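PDB 7CSV: HTH cro/C1-type domain-containing protein from Pseudomonas aeruginosa PAO1, which is the antitoxin HigA, a dimeric helix-turn-helix protein that regulates genes by recognising specific pseudopalindromic DNA motifs. Local coordinates for residues V41-I44 / Q48-I51; I57-Y62 / Q68-L73. All coordinates share one frame; numbering follows the deposited sequence.

How the contacts relate
Contact 1 (41-44 with 48-51) and contact 2 (57-62 with 68-73) follow one another along the chain, the first closing before the second opens, and their centres lie about 13 Å apart. Ile51 joins them: its CD1, which meets Ile44 in contact 1, also lies 4.1 Å from Leu59 CD1, and its CG2 is 4.1 Å from Trp70 CB. One apolar core thus runs from the end of helix 38-45 through the following loop to helices 53-63 and 67-93. Contact 1 is partly buried, with its Asp43-Arg49 salt bridge toward solvent; contact 2 is wholly buried, while its outer flanks meet the second subunit. Both fall within the helix-turn-helix family region.

Contact 1. Residues V41-I44 / Q48-I51; sequences VNDI and QRGI
Asp43 and Arg49 meet because their first torsions swing the two side chains to the same flank: Asp43 CG stands beside its backbone N (chi1 -68°), whereas Arg49 CG lies opposite its own N (chi1 174°) and the chain then bends at chi3 to lay the guanidinium beside the carboxylate. Arg49 NH1 donates to Asp43 OD2 at 2.8 Å in a salt bridge that uses the anti lone pair of the oxygen. The bond is bent, 136° at the hydrogen, and the oxygen sits somewhat out of the guanidinium plane; the two planes are turned modestly against each other. Nearer the backbone the side chains also touch, Arg49 CB 3.6 Å from Asp43 CB. A straighter bond joins the backbones, Gln48 N to Asp43 O at 2.8 Å, and holds the returning chain against the last turn of helix 38-45. The amide of Gln48 turns elsewhere, its NE2 bonding to Arg46 O. Further along, Ile44 CG1 touches the Arg49 CD methylene at 3.9 Å, and buried Ile44 CG2 meets Ile51 CD1 at 3.6 Å, the isoleucines crossing at about a right angle, while Asp43 and Arg49 lie toward solvent. Helices 27-34 and 38-45 form the helix-turn-helix pair; the second is, as in relatives, probably the recognition helix, and this contact closes the turn leaving it. Ile44 reaches Met55 of helix 53-63 and Leu15 of helix 11-23, Ile51 packs on Ala56 and Pro11, and Ile51 N is tied to Gln74 OE1 of helix 67-93, while Val41 faces helix 27-34.

Contact 2. Residues I57-Y62 / Q68-L73; sequences IRLGRY and QFWMNL
Leu59 and Trp70 carry this contact, and along 57-62 the helix presents Leu59 and Gly60 to the indole while its other side chains face elsewhere. Ile57 comes first, pointing away from 68-73 and packing on Leu79 of the second subunit. Arg58 forms salt bridges with Asp54 of its own helix and Glu93 of the second subunit. Leu59 then sets its CB over one face of the Trp70 ring, 3.7 Å from the centroid of the five-membered ring and 17° off the ring normal, a CH-pi contact. Its closest ring atom is the indole nitrogen, with Leu59 CB 3.5 Å from Trp70 NE1. The Leu59 CD1 methyl extends the cover toward the six-membered ring, 3.9 Å from Trp70 CD2, and the two side chains cross at roughly a right angle. Trp70 comes to this place with CG beside its own backbone N (chi1 -63°), and chi2 of 98° turns one face of the indole to Leu59. Phe69 CD2 lies 3.6 Å above the opposite face, toward the rim, leaving the indole between a leucine and a phenylalanine. At Gly60 the helices come close, its CA 7.5 Å from Trp70 CA, with no side chain between backbone and indole; Gly60 N is 3.9 Å from Trp70 NE1. That indole N-H makes a weak hydrogen bond to Thr65 OG1 in the connecting loop. Arg61 NE bonds to Ile94 O of the second subunit, while Tyr62 packs on helix 27-34 and bonds to that subunit through its backbone. Phe19 and Leu15 also meet Trp70, placing it in the core that joins helices 11-23, 53-63 and 67-93 of the all-helical Cro/C1-type helix-turn-helix domain.

Contact 1. Residues V41-I44 / Q48-I51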
loop_
_atom_site.group_PDB
_atom_site.type_symbol
_atom_site.label_atom_id
_atom_site.label_comp_id
_atom_site.label_asym_id
_atom_site.label_seq_id
_atom_site.Cartn_x
_atom_site.Cartn_y
_atom_site.Cartn_z
ATOM N N VAL A 41 -18.201 1.479 -1.535
ATOM C CA VAL A 41 -17.783 2.785 -2.025
ATOM C C VAL A 41 -18.132 3.872 -1.018
ATOM O O VAL A 41 -17.370 4.828 -0.827
ATOM C CB VAL A 41 -18.428 3.074 -3.392
ATOM C CG1 VAL A 41 -18.111 4.484 -3.834
ATOM C CG2 VAL A 41 -17.972 2.050 -4.430
ATOM N N ASN A 42 -19.294 3.755 -0.370
ATOM C CA ASN A 42 -19.693 4.762 0.609
ATOM C C ASN A 42 -18.654 4.891 1.716
ATOM O O ASN A 42 -18.312 6.008 2.121
ATOM C CB ASN A 42 -21.053 4.416 1.214
ATOM C CG ASN A 42 -22.222 4.773 0.298
ATOM O OD1 ASN A 42 -22.081 5.543 -0.652
ATOM N ND2 ASN A 42 -23.388 4.219 0.598
ATOM N N ASP A 43 -18.154 3.760 2.225
ATOM C CA ASP A 43 -17.157 3.805 3.296
ATOM C C ASP A 43 -15.894 4.541 2.850
ATOM O O ASP A 43 -15.308 5.309 3.619
ATOM C CB ASP A 43 -16.805 2.391 3.757
ATOM C CG ASP A 43 -17.951 1.685 4.466
ATOM O OD1 ASP A 43 -18.870 2.363 4.960
ATOM O OD2 ASP A 43 -17.912 0.439 4.544
ATOM N N ILE A 44 -15.453 4.314 1.609
ATOM C CA ILE A 44 -14.217 4.935 1.133
ATOM C C ILE A 44 -14.384 6.448 1.013
ATOM O O ILE A 44 -13.528 7.216 1.458
ATOM C CB ILE A 44 -13.780 4.310 -0.206
ATOM C CG1 ILE A 44 -13.330 2.866 0.009
ATOM C CG2 ILE A 44 -12.672 5.156 -0.853
ATOM C CD1 ILE A 44 -13.443 1.996 -1.267
ATOM N N GLN A 48 -13.818 6.086 5.815
ATOM C CA GLN A 48 -14.022 5.066 6.834
ATOM C C GLN A 48 -13.505 3.707 6.399
ATOM O O GLN A 48 -13.746 2.712 7.090
ATOM C CB GLN A 48 -15.509 4.940 7.183
ATOM C CG GLN A 48 -16.152 6.237 7.558
ATOM C CD GLN A 48 -15.536 6.811 8.822
ATOM O OE1 GLN A 48 -15.469 6.137 9.846
ATOM N NE2 GLN A 48 -15.059 8.046 8.745
ATOM N N ARG A 49 -12.819 3.641 5.266
ATOM C CA ARG A 49 -12.283 2.384 4.779
ATOM C C ARG A 49 -11.202 2.712 3.763
ATOM O O ARG A 49 -11.327 3.692 3.026
ATOM C CB ARG A 49 -13.382 1.520 4.149
ATOM C CG ARG A 49 -12.884 0.254 3.494
ATOM C CD ARG A 49 -13.823 -0.210 2.393
ATOM N NE ARG A 49 -15.146 -0.577 2.891
ATOM C CZ ARG A 49 -15.423 -1.723 3.508
ATOM N NH1 ARG A 49 -16.657 -1.973 3.919
ATOM N NH2 ARG A 49 -14.466 -2.616 3.722
ATOM N N GLY A 50 -10.138 1.911 3.747
ATOM C CA GLY A 50 -9.094 2.101 2.757
ATOM C C GLY A 50 -9.382 1.395 1.441
ATOM O O GLY A 50 -10.355 0.646 1.298
ATOM N N ILE A 51 -8.513 1.661 0.465
ATOM C CA ILE A 51 -8.560 1.009 -0.843
ATOM C C ILE A 51 -7.833 -0.321 -0.751
ATOM O O ILE A 51 -6.623 -0.362 -0.495
ATOM C CB ILE A 51 -7.909 1.884 -1.923
ATOM C CG1 ILE A 51 -8.472 3.297 -1.908
ATOM C CG2 ILE A 51 -8.071 1.239 -3.304
ATOM C CD1 ILE A 51 -9.895 3.342 -2.185
#

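Contact 2. Residues I57-Y62 / Q68-L73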
loop_
_atom_site.group_PDB
_atom_site.type_symbol
_atom_site.label_atom_id
_atom_site.label_comp_id
_atom_site.label_asym_id
_atom_site.label_seq_id
_atom_site.Cartn_x
_atom_site.Cartn_y
_atom_site.Cartn_z
ATOM N N ILE A 57 -7.762 -2.277 -8.433
ATOM C CA ILE A 57 -7.874 -2.792 -9.798
ATOM C C ILE A 57 -9.199 -2.360 -10.423
ATOM O O ILE A 57 -9.245 -1.954 -11.593
ATOM C CB ILE A 57 -7.700 -4.321 -9.802
ATOM C CG1 ILE A 57 -6.279 -4.696 -9.357
ATOM C CG2 ILE A 57 -7.984 -4.903 -11.194
ATOM C CD1 ILE A 57 -6.107 -6.172 -9.042
ATOM N N ARG A 58 -10.287 -2.403 -9.649
ATOM C CA ARG A 58 -11.586 -1.973 -10.162
ATOM C C ARG A 58 -11.584 -0.490 -10.510
ATOM O O ARG A 58 -12.066 -0.095 -11.574
ATOM C CB ARG A 58 -12.693 -2.292 -9.155
ATOM C CG ARG A 58 -12.827 -3.770 -8.852
ATOM C CD ARG A 58 -13.973 -4.081 -7.912
ATOM N NE ARG A 58 -14.065 -5.529 -7.720
ATOM C CZ ARG A 58 -14.802 -6.352 -8.464
ATOM N NH1 ARG A 58 -15.564 -5.892 -9.455
ATOM N NH2 ARG A 58 -14.784 -7.652 -8.214
ATOM N N LEU A 59 -11.042 0.350 -9.627
ATOM C CA LEU A 59 -11.020 1.780 -9.903
ATOM C C LEU A 59 -10.121 2.102 -11.085
ATOM O O LEU A 59 -10.452 2.963 -11.910
ATOM C CB LEU A 59 -10.554 2.538 -8.660
ATOM C CG LEU A 59 -11.529 2.567 -7.503
ATOM C CD1 LEU A 59 -10.791 2.911 -6.201
ATOM C CD2 LEU A 59 -12.617 3.607 -7.789
ATOM N N GLY A 60 -8.970 1.438 -11.177
ATOM C CA GLY A 60 -8.110 1.647 -12.331
ATOM C C GLY A 60 -8.814 1.288 -13.624
ATOM O O GLY A 60 -8.756 2.034 -14.603
ATOM N N ARG A 61 -9.500 0.135 -13.635
ATOM C CA ARG A 61 -10.254 -0.290 -14.811
ATOM C C ARG A 61 -11.337 0.716 -15.172
ATOM O O ARG A 61 -11.527 1.047 -16.351
ATOM C CB ARG A 61 -10.874 -1.664 -14.547
ATOM C CG ARG A 61 -11.919 -2.107 -15.575
ATOM C CD ARG A 61 -11.287 -2.622 -16.836
ATOM N NE ARG A 61 -12.295 -3.224 -17.714
ATOM C CZ ARG A 61 -12.080 -3.542 -18.987
ATOM N NH1 ARG A 61 -10.894 -3.318 -19.538
ATOM N NH2 ARG A 61 -13.059 -4.079 -19.709
ATOM N N TYR A 62 -12.069 1.203 -14.177
ATOM C CA TYR A 62 -13.201 2.075 -14.466
ATOM C C TYR A 62 -12.740 3.451 -14.929
ATOM O O TYR A 62 -13.278 4.008 -15.890
ATOM C CB TYR A 62 -14.084 2.199 -13.232
ATOM C CG TYR A 62 -15.384 2.897 -13.528
ATOM C CD1 TYR A 62 -16.275 2.366 -14.441
ATOM C CD2 TYR A 62 -15.702 4.090 -12.909
ATOM C CE1 TYR A 62 -17.465 3.003 -14.723
ATOM C CE2 TYR A 62 -16.887 4.740 -13.181
ATOM C CZ TYR A 62 -17.766 4.189 -14.091
ATOM O OH TYR A 62 -18.953 4.834 -14.368
ATOM N N GLN A 68 -1.939 0.930 -9.327
ATOM C CA GLN A 68 -0.951 1.462 -8.395
ATOM C C GLN A 68 -1.234 2.907 -8.022
ATOM O O GLN A 68 -0.875 3.333 -6.921
ATOM C CB GLN A 68 0.447 1.336 -8.992
ATOM C CG GLN A 68 1.017 -0.063 -8.875
ATOM C CD GLN A 68 1.672 -0.335 -7.525
ATOM O OE1 GLN A 68 1.318 0.259 -6.496
ATOM N NE2 GLN A 68 2.634 -1.232 -7.526
ATOM N N PHE A 69 -1.829 3.683 -8.932
ATOM C CA PHE A 69 -2.219 5.053 -8.600
ATOM C C PHE A 69 -3.016 5.081 -7.305
ATOM O O PHE A 69 -2.711 5.853 -6.388
ATOM C CB PHE A 69 -3.035 5.662 -9.749
ATOM C CG PHE A 69 -3.680 6.993 -9.414
ATOM C CD1 PHE A 69 -2.944 8.178 -9.464
ATOM C CD2 PHE A 69 -5.018 7.057 -9.057
ATOM C CE1 PHE A 69 -3.547 9.404 -9.162
ATOM C CE2 PHE A 69 -5.632 8.272 -8.757
ATOM C CZ PHE A 69 -4.896 9.447 -8.813
ATOM N N TRP A 70 -4.021 4.204 -7.202
ATOM C CA TRP A 70 -4.857 4.159 -6.007
ATOM C C TRP A 70 -4.116 3.566 -4.826
ATOM O O TRP A 70 -4.290 4.026 -3.696
ATOM C CB TRP A 70 -6.127 3.364 -6.292
ATOM C CG TRP A 70 -6.921 4.040 -7.335
ATOM C CD1 TRP A 70 -6.944 3.745 -8.661
ATOM C CD2 TRP A 70 -7.752 5.183 -7.157
ATOM N NE1 TRP A 70 -7.772 4.613 -9.322
ATOM C CE2 TRP A 70 -8.284 5.509 -8.426
ATOM C CE3 TRP A 70 -8.120 5.948 -6.049
ATOM C CZ2 TRP A 70 -9.161 6.577 -8.618
ATOM C CZ3 TRP A 70 -8.991 7.014 -6.242
ATOM C CH2 TRP A 70 -9.507 7.311 -7.515
ATOM N N MET A 71 -3.299 2.536 -5.059
ATOM C CA MET A 71 -2.579 1.940 -3.943
ATOM C C MET A 71 -1.527 2.895 -3.415
ATOM O O MET A 71 -1.212 2.857 -2.223
ATOM C CB MET A 71 -1.924 0.627 -4.344
ATOM C CG MET A 71 -2.938 -0.465 -4.653
ATOM S SD MET A 71 -4.023 -0.929 -3.299
ATOM C CE MET A 71 -2.905 -1.970 -2.352
ATOM N N ASN A 72 -0.970 3.739 -4.288
ATOM C CA ASN A 72 0.005 4.728 -3.829
ATOM C C ASN A 72 -0.662 5.784 -2.959
ATOM O O ASN A 72 -0.084 6.230 -1.960
ATOM C CB ASN A 72 0.706 5.382 -5.027
ATOM C CG ASN A 72 1.679 4.443 -5.746
ATOM O OD1 ASN A 72 2.092 3.406 -5.207
ATOM N ND2 ASN A 72 2.056 4.816 -6.969
ATOM N N LEU A 73 -1.888 6.195 -3.312
ATOM C CA LEU A 73 -2.617 7.116 -2.442
ATOM C C LEU A 73 -2.913 6.463 -1.102
ATOM O O LEU A 73 -2.800 7.099 -0.045
ATOM C CB LEU A 73 -3.920 7.555 -3.104
ATOM C CG LEU A 73 -3.796 8.361 -4.395
ATOM C CD1 LEU A 73 -5.179 8.622 -4.977
ATOM C CD2 LEU A 73 -3.053 9.665 -4.123
#